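Local coordinates for Eps1p (Saccharomyces cerevisiae, PDB 4TW5), which belongs to the thioredoxin superfamily and carries, in the first part of its chain, a domain of the thioredoxin fold, at residues H28-Y33 / S66-I71; K41-V46 / T103-E108; P154-F159 / R185-I190; W160-M165 / H203-S208. One frame throughout, in Å; residues are numbered along the deposited sequence.

Contact 1: residues H28-Y33 / S66-I71; sequences HIIDFY and SQVNCI
Ile-30 to Tyr-33 pair with Ser-66 to Asn-69 as neighbouring parallel strands whose axes approach to 4.3 Å and diverge by 25°. Five backbone hydrogen bonds run between them, from Ser-66 N to Ile-29 O (3.0 Å) down to Cys-70 N to Tyr-33 O (3.1 Å), so the pairing persists past the end of the second strand. On the sheet face of Phe-32, which packs on helix 19-23, the ring lies alongside Val-68, with Phe-32 CD2 3.5 Å from Val-68 CB. Cys-70 SG, in disulfide with Cys-77, meets that ring at its edge. The other face is polar. Gln-67 NE2 makes a weak bond of 3.4 Å to Asp-31 OD2 and lies over one face of the Tyr-33 ring, offset toward its rim. With chi1 at 76°, Tyr-33 swings its ring across the neighbouring strand, where OH takes a weak bond from Asn-69 ND2 (3.1 Å). A largely apolar face thus backs a polar one whose direct side-chain bonds are weak, leaving the backbone bonds as the main directional tie.

Contact 2: residues K41-V46 / T103-E108; sequences KHLAPV and TPRTKE
The guanidinium of Arg-105, carried on a stem that touches Leu-43, has Thr-103 CG2 over one face, 3.9 Å above its plane and displaced toward the rim. What meets the other segment is the aliphatic part of the arginine. Its CD lies 3.7 Å from Leu-43 CD1, and the same methyl is 4.2 Å from Arg-105 CB. The stem is extended from CG to NE, which carries the charged end beyond the leucine, while Leu-43 has CG anti to its own nitrogen (chi1 176°), which brings CD1, not CD2, against the arginine stem. In the thioredoxin fold this region follows the Cys-X-X-Cys motif, here the disulfide of Cys-37 and Cys-40, and Leu-43 also packs on Pro-86, in the loop before strand 87-92. The second point of contact is made by Val-46, in helix 44-53. Its CG1 rests against backbone, 3.9 Å from Arg-105 O and 4.0 Å from Lys-107 N, at the start of helix 107-118. No hydrogen bond crosses between the segments, which bury only 174 Å² together. Thr-106 is the N-cap of helix 107-118: its side chain caps a backbone N just past Glu-108, and Ser-109 OG bonds to Thr-106 N, a pattern consistent with a capping box. Lys-107 extends the contact by touching Glu-49 and Thr-50 farther along helix 44-53.

Contact 3: residues P154-F159 / R185-I190; sequences PHLVSF and RTWKII
Ser-158 presses directly onto one face of the Trp-187 indole. Its CB stands 3.4 Å from the centroid of the six-membered ring, 8° off the normal, a CH-pi contact. The torsion of Ser-158 (chi1 62°) places OG over the face near CE2, 3.0 Å above the plane and toward the rim, yet the hydroxyl makes no hydrogen bond to this indole: its partners are Trp-160 NE1 and Gly-202 O, while Trp-187 NE1 bonds to Ser-135 OG. The far end of the same ring meets Leu-156, whose CG is 3.8 Å from CH2 and whose O lies near the ring plane, 3.7 Å from CH2. Packing is lighter one helical turn on. There Leu-156 and Ile-190 cross at about a right angle and meet through single methyls, CD2 to CG2 at 3.9 Å. All five touching residues are buried. Helical residues 185-190 run nearly antiparallel to strand residues 155-159 (167°), inside the beta-alpha-beta unit completed by strand 200-205, and Leu-156 also packs on helix 259-265 and strand 234-238.

Contact 4: residues W160-M165 / H203-S208; sequences WPTKDM and HVNCES
His-203 begins the contact with its CB 3.8 Å from Trp-160 NE1, whose N-H is bonded to Ser-158 OG, while the His-203 ring receives Met-165 SD obliquely, 4.5 Å from the centroid. Met-165 bends back, its CE over the centre of the Trp-160 ring. Next, Val-204 O accepts from Trp-160 N (2.9 Å), continuing the parallel pairing of strands 155-160 and 200-205. Asn-205 uses both ends of its amide on one residue: OD1 accepts from Met-165 N (2.8 Å), and ND2 donates to Met-165 O (3.0 Å), on a lone pair in the carbonyl plane. Cys-206, in disulfide with Cys-213, donates its backbone N-H to Trp-160 O (N to O 3.0 Å). Glu-207 N then reaches Thr-162 O (3.2 Å) across the bend built from an inverse gamma turn at Pro-161 and an ST turn at Thr-162. Last, Ser-208 OG packs on Lys-163 CB; the lysine NZ forms a salt bridge with Glu-72 of the second subunit. One asparagine amide thus grips both N-H and C=O of Met-165, adding to the backbone bonds.

Overall arrangement
Contacts 1 and 2 belong to the thioredoxin-family region, their centres 14 Å apart, and they touch where Asp-31 OD2 meets Leu-43 CD2 at 3.4 Å. Contacts 3 and 4 are equally close to each other and share the sheet of strands 155-160 and 200-205, but lie 29 to 46 Å from the first pair, centre to centre. Contacts 1, 3 and 4 are buried; contact 2 is at the surface. Chemistry follows place: strand pairing gives contact 1 a run of backbone bonds, contact 4 mixes backbone and side-chain bonds at a strand end, and contacts 2 and 3, which bring in helices, rely on packing without cross-segment hydrogen bonds.

Contact 1: residues H28-Y33 / S66-I71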
loop_
_atom_site.group_PDB
_atom_site.type_symbol
_atom_site.label_atom_id
_atom_site.label_comp_id
_atom_site.label_asym_id
_atom_site.label_seq_id
_atom_site.Cartn_x
_atom_site.Cartn_y
_atom_site.Cartn_z
ATOM N N HIS A 28 -19.059 -37.074 27.754
ATOM C CA HIS A 28 -18.437 -38.367 27.973
ATOM C C HIS A 28 -17.439 -38.684 26.890
ATOM O O HIS A 28 -17.709 -38.483 25.707
ATOM C CB HIS A 28 -19.496 -39.451 28.068
ATOM C CG HIS A 28 -20.232 -39.427 29.364
ATOM N ND1 HIS A 28 -21.224 -38.508 29.631
ATOM C CD2 HIS A 28 -20.100 -40.178 30.482
ATOM C CE1 HIS A 28 -21.678 -38.700 30.858
ATOM N NE2 HIS A 28 -21.019 -39.715 31.391
ATOM N N ILE A 29 -16.254 -39.114 27.301
ATOM C CA ILE A 29 -15.257 -39.602 26.375
ATOM C C ILE A 29 -15.174 -41.113 26.518
ATOM O O ILE A 29 -14.689 -41.614 27.524
ATOM C CB ILE A 29 -13.892 -38.968 26.624
ATOM C CG1 ILE A 29 -13.963 -37.444 26.467
ATOM C CG2 ILE A 29 -12.888 -39.534 25.674
ATOM C CD1 ILE A 29 -12.662 -36.766 26.802
ATOM N N ILE A 30 -15.677 -41.839 25.533
ATOM C CA ILE A 30 -15.847 -43.270 25.692
ATOM C C ILE A 30 -14.896 -44.106 24.846
ATOM O O ILE A 30 -14.709 -43.861 23.651
ATOM C CB ILE A 30 -17.279 -43.693 25.358
ATOM C CG1 ILE A 30 -18.275 -42.818 26.117
ATOM C CG2 ILE A 30 -17.501 -45.167 25.716
ATOM C CD1 ILE A 30 -19.734 -43.076 25.746
ATOM N N ASP A 31 -14.294 -45.101 25.491
ATOM C CA ASP A 31 -13.440 -46.051 24.802
ATOM C C ASP A 31 -14.214 -47.327 24.461
ATOM O O ASP A 31 -14.409 -48.192 25.315
ATOM C CB ASP A 31 -12.203 -46.394 25.644
ATOM C CG ASP A 31 -11.419 -47.570 25.073
ATOM O OD1 ASP A 31 -11.498 -47.807 23.849
ATOM O OD2 ASP A 31 -10.727 -48.266 25.844
ATOM N N PHE A 32 -14.674 -47.427 23.221
ATOM C CA PHE A 32 -15.253 -48.671 22.730
ATOM C C PHE A 32 -14.103 -49.608 22.403
ATOM O O PHE A 32 -13.423 -49.450 21.390
ATOM C CB PHE A 32 -16.158 -48.419 21.517
ATOM C CG PHE A 32 -17.387 -47.626 21.858
ATOM C CD1 PHE A 32 -17.350 -46.245 21.906
ATOM C CD2 PHE A 32 -18.567 -48.271 22.186
ATOM C CE1 PHE A 32 -18.479 -45.527 22.255
ATOM C CE2 PHE A 32 -19.696 -47.559 22.532
ATOM C CZ PHE A 32 -19.655 -46.189 22.564
ATOM N N TYR A 33 -13.892 -50.587 23.277
ATOM C CA TYR A 33 -12.713 -51.432 23.195
ATOM C C TYR A 33 -13.123 -52.882 23.120
ATOM O O TYR A 33 -14.287 -53.226 23.344
ATOM C CB TYR A 33 -11.811 -51.230 24.405
ATOM C CG TYR A 33 -12.336 -51.918 25.648
ATOM C CD1 TYR A 33 -11.783 -53.122 26.084
ATOM C CD2 TYR A 33 -13.389 -51.384 26.373
ATOM C CE1 TYR A 33 -12.258 -53.761 27.204
ATOM C CE2 TYR A 33 -13.868 -52.016 27.500
ATOM C CZ TYR A 33 -13.298 -53.209 27.906
ATOM O OH TYR A 33 -13.767 -53.843 29.024
ATOM N N SER A 66 -15.301 -42.817 30.150
ATOM C CA SER A 66 -16.034 -44.073 30.270
ATOM C C SER A 66 -15.540 -45.096 29.243
ATOM O O SER A 66 -14.696 -44.793 28.404
ATOM C CB SER A 66 -17.528 -43.860 30.069
ATOM O OG SER A 66 -18.009 -42.813 30.881
ATOM N N GLN A 67 -16.081 -46.308 29.331
ATOM C CA GLN A 67 -15.726 -47.411 28.458
ATOM C C GLN A 67 -16.925 -48.240 28.130
ATOM O O GLN A 67 -17.917 -48.215 28.842
ATOM C CB GLN A 67 -14.675 -48.325 29.083
ATOM C CG GLN A 67 -13.260 -47.873 28.930
ATOM C CD GLN A 67 -12.317 -48.756 29.694
ATOM O OE1 GLN A 67 -12.612 -49.183 30.810
ATOM N NE2 GLN A 67 -11.182 -49.066 29.086
ATOM N N VAL A 68 -16.832 -48.949 27.019
ATOM C CA VAL A 68 -17.814 -49.945 26.642
ATOM C C VAL A 68 -17.087 -51.198 26.137
ATOM O O VAL A 68 -16.366 -51.132 25.136
ATOM C CB VAL A 68 -18.750 -49.441 25.528
ATOM C CG1 VAL A 68 -19.621 -50.581 25.044
ATOM C CG2 VAL A 68 -19.613 -48.310 26.022
ATOM N N ASN A 69 -17.244 -52.325 26.833
ATOM C CA ASN A 69 -16.744 -53.601 26.317
ATOM C C ASN A 69 -17.682 -54.074 25.212
ATOM O O ASN A 69 -18.834 -54.417 25.477
ATOM C CB ASN A 69 -16.624 -54.643 27.440
ATOM C CG ASN A 69 -15.903 -55.916 26.995
ATOM O OD1 ASN A 69 -16.097 -56.399 25.878
ATOM N ND2 ASN A 69 -15.057 -56.455 27.870
ATOM N N CYS A 70 -17.195 -54.091 23.974
ATOM C CA CYS A 70 -18.064 -54.374 22.830
ATOM C C CYS A 70 -18.268 -55.865 22.613
ATOM O O CYS A 70 -18.979 -56.279 21.700
ATOM C CB CYS A 70 -17.499 -53.749 21.555
ATOM S SG CYS A 70 -17.535 -51.962 21.551
ATOM N N ILE A 71 -17.665 -56.671 23.475
ATOM C CA ILE A 71 -17.910 -58.101 23.456
ATOM C C ILE A 71 -19.078 -58.398 24.377
ATOM O O ILE A 71 -19.974 -59.160 24.023
ATOM C CB ILE A 71 -16.648 -58.886 23.849
ATOM C CG1 ILE A 71 -15.603 -58.702 22.750
ATOM C CG2 ILE A 71 -16.943 -60.363 24.029
ATOM C CD1 ILE A 71 -16.157 -58.897 21.350
HETATM O O HOH W 1 -13.318 -52.097 30.789
#

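Contact 2: residues K41-V46 / T103-E108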
loop_
_atom_site.group_PDB
_atom_site.type_symbol
_atom_site.label_atom_id
_atom_site.label_comp_id
_atom_site.label_asym_id
_atom_site.label_seq_id
_atom_site.Cartn_x
_atom_site.Cartn_y
_atom_site.Cartn_z
ATOM N N LYS A 41 -5.263 -53.448 24.596
ATOM C CA LYS A 41 -4.711 -53.798 25.899
ATOM C C LYS A 41 -3.434 -53.009 26.088
ATOM O O LYS A 41 -2.799 -53.054 27.140
ATOM C CB LYS A 41 -4.438 -55.299 26.025
ATOM C CG LYS A 41 -5.601 -56.189 25.650
ATOM C CD LYS A 41 -5.237 -57.642 25.889
ATOM C CE LYS A 41 -6.439 -58.540 25.712
ATOM N NZ LYS A 41 -7.568 -58.079 26.571
ATOM N N HIS A 42 -3.088 -52.252 25.058
ATOM C CA HIS A 42 -2.009 -51.298 25.175
ATOM C C HIS A 42 -2.584 -49.916 25.478
ATOM O O HIS A 42 -1.852 -48.998 25.850
ATOM C CB HIS A 42 -1.199 -51.269 23.875
ATOM C CG HIS A 42 0.166 -50.682 24.025
ATOM N ND1 HIS A 42 0.743 -49.878 23.063
ATOM C CD2 HIS A 42 1.081 -50.797 25.017
ATOM C CE1 HIS A 42 1.949 -49.516 23.461
ATOM N NE2 HIS A 42 2.178 -50.058 24.645
ATOM N N LEU A 43 -3.907 -49.798 25.355
ATOM C CA LEU A 43 -4.645 -48.596 25.747
ATOM C C LEU A 43 -5.129 -48.650 27.195
ATOM O O LEU A 43 -5.075 -47.655 27.913
ATOM C CB LEU A 43 -5.847 -48.403 24.819
ATOM C CG LEU A 43 -6.860 -47.277 25.048
ATOM C CD1 LEU A 43 -6.220 -45.897 24.933
ATOM C CD2 LEU A 43 -8.000 -47.405 24.072
ATOM N N ALA A 44 -5.571 -49.834 27.613
ATOM C CA ALA A 44 -6.213 -50.046 28.912
ATOM C C ALA A 44 -5.472 -49.472 30.132
ATOM O O ALA A 44 -6.097 -48.813 30.975
ATOM C CB ALA A 44 -6.464 -51.541 29.118
ATOM N N PRO A 45 -4.153 -49.717 30.253
ATOM C CA PRO A 45 -3.507 -49.142 31.440
ATOM C C PRO A 45 -3.321 -47.629 31.318
ATOM O O PRO A 45 -3.251 -46.943 32.330
ATOM C CB PRO A 45 -2.164 -49.867 31.494
ATOM C CG PRO A 45 -1.878 -50.201 30.082
ATOM C CD PRO A 45 -3.197 -50.481 29.427
ATOM N N VAL A 46 -3.201 -47.129 30.092
ATOM C CA VAL A 46 -3.132 -45.694 29.864
ATOM C C VAL A 46 -4.453 -45.033 30.232
ATOM O O VAL A 46 -4.486 -43.969 30.845
ATOM C CB VAL A 46 -2.780 -45.380 28.396
ATOM C CG1 VAL A 46 -3.279 -43.990 27.985
ATOM C CG2 VAL A 46 -1.289 -45.533 28.173
ATOM N N THR A 103 -2.955 -39.899 17.459
ATOM C CA THR A 103 -2.018 -40.911 17.960
ATOM C C THR A 103 -0.619 -40.316 18.174
ATOM O O THR A 103 -0.245 -39.355 17.506
ATOM C CB THR A 103 -1.935 -42.118 16.996
ATOM O OG1 THR A 103 -1.844 -41.644 15.649
ATOM C CG2 THR A 103 -3.174 -42.991 17.118
ATOM N N PRO A 104 0.151 -40.864 19.126
ATOM C CA PRO A 104 -0.188 -42.000 19.985
ATOM C C PRO A 104 -0.957 -41.563 21.232
ATOM O O PRO A 104 -0.700 -40.481 21.771
ATOM C CB PRO A 104 1.180 -42.582 20.350
ATOM C CG PRO A 104 2.168 -41.439 20.172
ATOM C CD PRO A 104 1.463 -40.295 19.479
ATOM N N ARG A 105 -1.887 -42.405 21.675
ATOM C CA ARG A 105 -2.719 -42.110 22.834
ATOM C C ARG A 105 -1.948 -42.140 24.150
ATOM O O ARG A 105 -1.492 -43.195 24.599
ATOM C CB ARG A 105 -3.881 -43.097 22.912
ATOM C CG ARG A 105 -4.735 -43.185 21.665
ATOM C CD ARG A 105 -5.408 -44.542 21.581
ATOM N NE ARG A 105 -6.282 -44.627 20.418
ATOM C CZ ARG A 105 -5.994 -45.269 19.295
ATOM N NH1 ARG A 105 -4.844 -45.919 19.176
ATOM N NH2 ARG A 105 -6.868 -45.270 18.295
ATOM N N THR A 106 -1.789 -40.972 24.761
ATOM C CA THR A 106 -1.207 -40.902 26.088
ATOM C C THR A 106 -2.142 -40.232 27.082
ATOM O O THR A 106 -3.191 -39.694 26.713
ATOM C CB THR A 106 0.134 -40.151 26.072
ATOM O OG1 THR A 106 -0.078 -38.801 25.635
ATOM C CG2 THR A 106 1.112 -40.833 25.118
ATOM N N LYS A 107 -1.737 -40.268 28.348
ATOM C CA LYS A 107 -2.459 -39.613 29.428
ATOM C C LYS A 107 -2.501 -38.128 29.138
ATOM O O LYS A 107 -3.508 -37.476 29.348
ATOM C CB LYS A 107 -1.781 -39.886 30.777
ATOM C CG LYS A 107 -1.866 -38.744 31.777
ATOM C CD LYS A 107 -0.801 -38.887 32.866
ATOM C CE LYS A 107 -1.025 -40.141 33.664
ATOM N NZ LYS A 107 -0.011 -40.281 34.745
ATOM N N GLU A 108 -1.386 -37.611 28.637
ATOM C CA GLU A 108 -1.279 -36.215 28.257
ATOM C C GLU A 108 -2.281 -35.880 27.132
ATOM O O GLU A 108 -3.021 -34.892 27.221
ATOM C CB GLU A 108 0.146 -35.897 27.795
ATOM C CG GLU A 108 1.204 -35.852 28.890
ATOM C CD GLU A 108 1.550 -37.236 29.439
ATOM O OE1 GLU A 108 1.384 -38.226 28.696
ATOM O OE2 GLU A 108 1.989 -37.334 30.611
#

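Contact 3: residues P154-F159 / R185-I190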
loop_
_atom_site.group_PDB
_atom_site.type_symbol
_atom_site.label_atom_id
_atom_site.label_comp_id
_atom_site.label_asym_id
_atom_site.label_seq_id
_atom_site.Cartn_x
_atom_site.Cartn_y
_atom_site.Cartn_z
ATOM N N PRO A 154 4.273 -21.590 19.441
ATOM C CA PRO A 154 3.617 -21.387 18.148
ATOM C C PRO A 154 2.463 -20.339 18.292
ATOM O O PRO A 154 1.933 -20.209 19.392
ATOM C CB PRO A 154 3.076 -22.780 17.802
ATOM C CG PRO A 154 3.752 -23.738 18.794
ATOM C CD PRO A 154 4.034 -22.936 19.995
ATOM N N HIS A 155 2.138 -19.604 17.221
ATOM C CA HIS A 155 1.083 -18.569 17.193
ATOM C C HIS A 155 0.195 -18.838 15.986
ATOM O O HIS A 155 0.678 -18.786 14.848
ATOM C CB HIS A 155 1.647 -17.146 17.041
ATOM C CG HIS A 155 2.258 -16.581 18.277
ATOM N ND1 HIS A 155 3.454 -17.044 18.793
ATOM C CD2 HIS A 155 1.871 -15.561 19.079
ATOM C CE1 HIS A 155 3.768 -16.340 19.868
ATOM N NE2 HIS A 155 2.820 -15.436 20.064
ATOM N N LEU A 156 -1.057 -19.202 16.219
ATOM C CA LEU A 156 -2.012 -19.189 15.151
ATOM C C LEU A 156 -2.447 -17.750 15.036
ATOM O O LEU A 156 -2.847 -17.138 16.041
ATOM C CB LEU A 156 -3.185 -20.109 15.434
ATOM C CG LEU A 156 -3.961 -20.392 14.174
ATOM C CD1 LEU A 156 -2.996 -21.043 13.157
ATOM C CD2 LEU A 156 -5.113 -21.303 14.494
ATOM N N VAL A 157 -2.280 -17.181 13.853
ATOM C CA VAL A 157 -2.644 -15.788 13.632
ATOM C C VAL A 157 -3.708 -15.640 12.555
ATOM O O VAL A 157 -3.648 -16.272 11.484
ATOM C CB VAL A 157 -1.436 -14.924 13.257
ATOM C CG1 VAL A 157 -1.848 -13.444 13.110
ATOM C CG2 VAL A 157 -0.344 -15.095 14.292
ATOM N N SER A 158 -4.691 -14.812 12.883
ATOM C CA SER A 158 -5.805 -14.492 12.005
ATOM C C SER A 158 -5.668 -13.059 11.500
ATOM O O SER A 158 -5.244 -12.164 12.241
ATOM C CB SER A 158 -7.142 -14.696 12.729
ATOM O OG SER A 158 -7.231 -13.838 13.838
ATOM N N PHE A 159 -6.070 -12.855 10.250
ATOM C CA PHE A 159 -5.956 -11.577 9.545
ATOM C C PHE A 159 -7.337 -11.097 9.089
ATOM O O PHE A 159 -8.108 -11.868 8.520
ATOM C CB PHE A 159 -5.017 -11.709 8.333
ATOM C CG PHE A 159 -3.621 -12.114 8.702
ATOM C CD1 PHE A 159 -3.320 -13.446 8.970
ATOM C CD2 PHE A 159 -2.618 -11.163 8.812
ATOM C CE1 PHE A 159 -2.043 -13.811 9.326
ATOM C CE2 PHE A 159 -1.350 -11.518 9.184
ATOM C CZ PHE A 159 -1.056 -12.843 9.437
ATOM N N ARG A 185 -16.820 -15.819 16.232
ATOM C CA ARG A 185 -17.186 -16.830 17.198
ATOM C C ARG A 185 -16.182 -17.963 17.109
ATOM O O ARG A 185 -15.657 -18.432 18.122
ATOM C CB ARG A 185 -18.599 -17.357 16.929
ATOM C CG ARG A 185 -19.025 -18.392 17.934
ATOM C CD ARG A 185 -20.470 -18.700 17.829
ATOM N NE ARG A 185 -21.026 -18.778 19.174
ATOM C CZ ARG A 185 -21.355 -19.896 19.800
ATOM N NH1 ARG A 185 -21.233 -21.069 19.197
ATOM N NH2 ARG A 185 -21.848 -19.827 21.014
ATOM N N THR A 186 -15.943 -18.404 15.878
ATOM C CA THR A 186 -15.006 -19.464 15.589
ATOM C C THR A 186 -13.608 -19.118 16.088
ATOM O O THR A 186 -12.956 -19.954 16.715
ATOM C CB THR A 186 -14.989 -19.771 14.102
ATOM O OG1 THR A 186 -16.312 -20.126 13.705
ATOM C CG2 THR A 186 -14.101 -20.932 13.806
ATOM N N TRP A 187 -13.156 -17.888 15.847
ATOM C CA TRP A 187 -11.816 -17.500 16.257
ATOM C C TRP A 187 -11.632 -17.471 17.777
ATOM O O TRP A 187 -10.586 -17.876 18.300
ATOM C CB TRP A 187 -11.441 -16.159 15.661
ATOM C CG TRP A 187 -10.027 -15.849 15.913
ATOM C CD1 TRP A 187 -9.538 -14.865 16.715
ATOM C CD2 TRP A 187 -8.890 -16.571 15.412
ATOM N NE1 TRP A 187 -8.172 -14.906 16.724
ATOM C CE2 TRP A 187 -7.741 -15.962 15.962
ATOM C CE3 TRP A 187 -8.738 -17.688 14.573
ATOM C CZ2 TRP A 187 -6.432 -16.409 15.686
ATOM C CZ3 TRP A 187 -7.411 -18.149 14.287
ATOM C CH2 TRP A 187 -6.285 -17.487 14.838
ATOM N N LYS A 188 -12.654 -17.008 18.481
ATOM C CA LYS A 188 -12.640 -16.994 19.925
ATOM C C LYS A 188 -12.564 -18.418 20.490
ATOM O O LYS A 188 -11.793 -18.686 21.392
ATOM C CB LYS A 188 -13.895 -16.290 20.447
ATOM C CG LYS A 188 -13.975 -16.157 21.956
ATOM C CD LYS A 188 -15.103 -15.217 22.290
ATOM C CE LYS A 188 -15.236 -14.984 23.769
ATOM N NZ LYS A 188 -16.297 -13.983 24.030
ATOM N N ILE A 189 -13.342 -19.334 19.929
ATOM C CA ILE A 189 -13.345 -20.709 20.403
ATOM C C ILE A 189 -11.949 -21.344 20.152
ATOM O O ILE A 189 -11.341 -21.905 21.067
ATOM C CB ILE A 189 -14.479 -21.523 19.707
ATOM C CG1 ILE A 189 -15.845 -20.941 20.058
ATOM C CG2 ILE A 189 -14.455 -22.976 20.107
ATOM C CD1 ILE A 189 -16.994 -21.478 19.206
ATOM N N ILE A 190 -11.423 -21.157 18.946
ATOM C CA ILE A 190 -10.070 -21.563 18.590
ATOM C C ILE A 190 -9.032 -21.012 19.536
ATOM O O ILE A 190 -8.071 -21.727 19.874
ATOM C CB ILE A 190 -9.728 -21.131 17.171
ATOM C CG1 ILE A 190 -10.612 -21.886 16.189
ATOM C CG2 ILE A 190 -8.264 -21.327 16.861
ATOM C CD1 ILE A 190 -10.627 -21.292 14.813
#

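Contact 4: residues W160-M165 / H203-S208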
loop_
_atom_site.group_PDB
_atom_site.type_symbol
_atom_site.label_atom_id
_atom_site.label_comp_id
_atom_site.label_asym_id
_atom_site.label_seq_id
_atom_site.Cartn_x
_atom_site.Cartn_y
_atom_site.Cartn_z
ATOM N N TRP A 160 -7.648 -9.828 9.349
ATOM C CA TRP A 160 -9.027 -9.318 9.176
ATOM C C TRP A 160 -9.127 -8.072 8.308
ATOM O O TRP A 160 -8.282 -7.185 8.411
ATOM C CB TRP A 160 -9.644 -9.008 10.537
ATOM C CG TRP A 160 -9.685 -10.175 11.449
ATOM C CD1 TRP A 160 -8.646 -10.694 12.175
ATOM C CD2 TRP A 160 -10.832 -10.977 11.757
ATOM N NE1 TRP A 160 -9.078 -11.777 12.901
ATOM C CE2 TRP A 160 -10.417 -11.964 12.670
ATOM C CE3 TRP A 160 -12.169 -10.957 11.341
ATOM C CZ2 TRP A 160 -11.291 -12.928 13.177
ATOM C CZ3 TRP A 160 -13.038 -11.909 11.846
ATOM C CH2 TRP A 160 -12.594 -12.889 12.754
ATOM N N PRO A 161 -10.202 -7.968 7.506
ATOM C CA PRO A 161 -10.425 -6.747 6.730
ATOM C C PRO A 161 -11.039 -5.657 7.595
ATOM O O PRO A 161 -12.220 -5.328 7.453
ATOM C CB PRO A 161 -11.399 -7.201 5.639
ATOM C CG PRO A 161 -12.178 -8.279 6.274
ATOM C CD PRO A 161 -11.327 -8.913 7.356
ATOM N N THR A 162 -10.228 -5.089 8.480
ATOM C CA THR A 162 -10.696 -4.061 9.402
ATOM C C THR A 162 -9.501 -3.340 9.976
ATOM O O THR A 162 -8.373 -3.777 9.774
ATOM C CB THR A 162 -11.507 -4.672 10.558
ATOM O OG1 THR A 162 -12.007 -3.634 11.408
ATOM C CG2 THR A 162 -10.603 -5.587 11.370
ATOM N N LYS A 163 -9.742 -2.244 10.690
ATOM C CA LYS A 163 -8.663 -1.563 11.394
ATOM C C LYS A 163 -9.052 -1.382 12.864
ATOM O O LYS A 163 -8.270 -0.888 13.664
ATOM C CB LYS A 163 -8.356 -0.194 10.781
ATOM C CG LYS A 163 -9.445 0.801 11.061
ATOM C CD LYS A 163 -9.157 2.163 10.463
ATOM C CE LYS A 163 -10.299 3.115 10.794
ATOM N NZ LYS A 163 -10.070 4.443 10.193
ATOM N N ASP A 164 -10.264 -1.790 13.208
ATOM C CA ASP A 164 -10.825 -1.460 14.513
ATOM C C ASP A 164 -10.885 -2.616 15.506
ATOM O O ASP A 164 -11.472 -2.478 16.571
ATOM C CB ASP A 164 -12.235 -0.884 14.342
ATOM C CG ASP A 164 -12.214 0.467 13.707
ATOM O OD1 ASP A 164 -11.349 1.285 14.103
ATOM O OD2 ASP A 164 -13.037 0.708 12.801
ATOM N N MET A 165 -10.276 -3.746 15.184
ATOM C CA MET A 165 -10.379 -4.886 16.081
ATOM C C MET A 165 -9.307 -4.792 17.164
ATOM O O MET A 165 -8.130 -4.935 16.893
ATOM C CB MET A 165 -10.281 -6.208 15.313
ATOM C CG MET A 165 -10.459 -7.441 16.206
ATOM S SD MET A 165 -10.471 -8.992 15.278
ATOM C CE MET A 165 -12.054 -8.932 14.474
ATOM N N HIS A 203 -4.498 -11.603 16.308
ATOM C CA HIS A 203 -5.290 -11.048 15.231
ATOM C C HIS A 203 -4.647 -9.787 14.689
ATOM O O HIS A 203 -4.107 -8.971 15.425
ATOM C CB HIS A 203 -6.735 -10.798 15.690
ATOM C CG HIS A 203 -6.836 -10.022 16.953
ATOM N ND1 HIS A 203 -6.901 -10.631 18.189
ATOM C CD2 HIS A 203 -6.890 -8.689 17.180
ATOM C CE1 HIS A 203 -6.953 -9.701 19.126
ATOM N NE2 HIS A 203 -6.971 -8.516 18.540
ATOM N N VAL A 204 -4.712 -9.654 13.373
ATOM C CA VAL A 204 -4.109 -8.533 12.660
ATOM C C VAL A 204 -5.178 -7.749 11.898
ATOM O O VAL A 204 -6.007 -8.331 11.194
ATOM C CB VAL A 204 -3.037 -9.031 11.666
ATOM C CG1 VAL A 204 -2.572 -7.895 10.680
ATOM C CG2 VAL A 204 -1.892 -9.702 12.408
ATOM N N ASN A 205 -5.155 -6.434 12.072
ATOM C CA ASN A 205 -5.981 -5.515 11.303
ATOM C C ASN A 205 -5.281 -5.187 9.997
ATOM O O ASN A 205 -4.368 -4.364 9.967
ATOM C CB ASN A 205 -6.233 -4.233 12.093
ATOM C CG ASN A 205 -7.078 -4.463 13.312
ATOM O OD1 ASN A 205 -8.299 -4.326 13.260
ATOM N ND2 ASN A 205 -6.440 -4.858 14.416
ATOM N N CYS A 206 -5.689 -5.833 8.917
ATOM C CA CYS A 206 -5.030 -5.608 7.637
ATOM C C CYS A 206 -5.183 -4.197 7.067
ATOM O O CYS A 206 -4.329 -3.754 6.308
ATOM C CB CYS A 206 -5.521 -6.630 6.628
ATOM S SG CYS A 206 -4.602 -8.154 6.859
ATOM N N GLU A 207 -6.249 -3.484 7.431
ATOM C CA GLU A 207 -6.389 -2.105 6.962
ATOM C C GLU A 207 -5.306 -1.200 7.552
ATOM O O GLU A 207 -4.879 -0.252 6.901
ATOM C CB GLU A 207 -7.779 -1.547 7.300
ATOM C CG GLU A 207 -8.883 -2.227 6.531
ATOM C CD GLU A 207 -10.219 -1.521 6.646
ATOM O OE1 GLU A 207 -10.252 -0.293 6.906
ATOM O OE2 GLU A 207 -11.243 -2.215 6.518
ATOM N N SER A 208 -4.858 -1.521 8.768
ATOM C CA SER A 208 -3.801 -0.777 9.471
ATOM C C SER A 208 -2.415 -1.295 9.164
ATOM O O SER A 208 -1.438 -0.709 9.611
ATOM C CB SER A 208 -3.989 -0.855 10.985
ATOM O OG SER A 208 -5.337 -0.691 11.301
#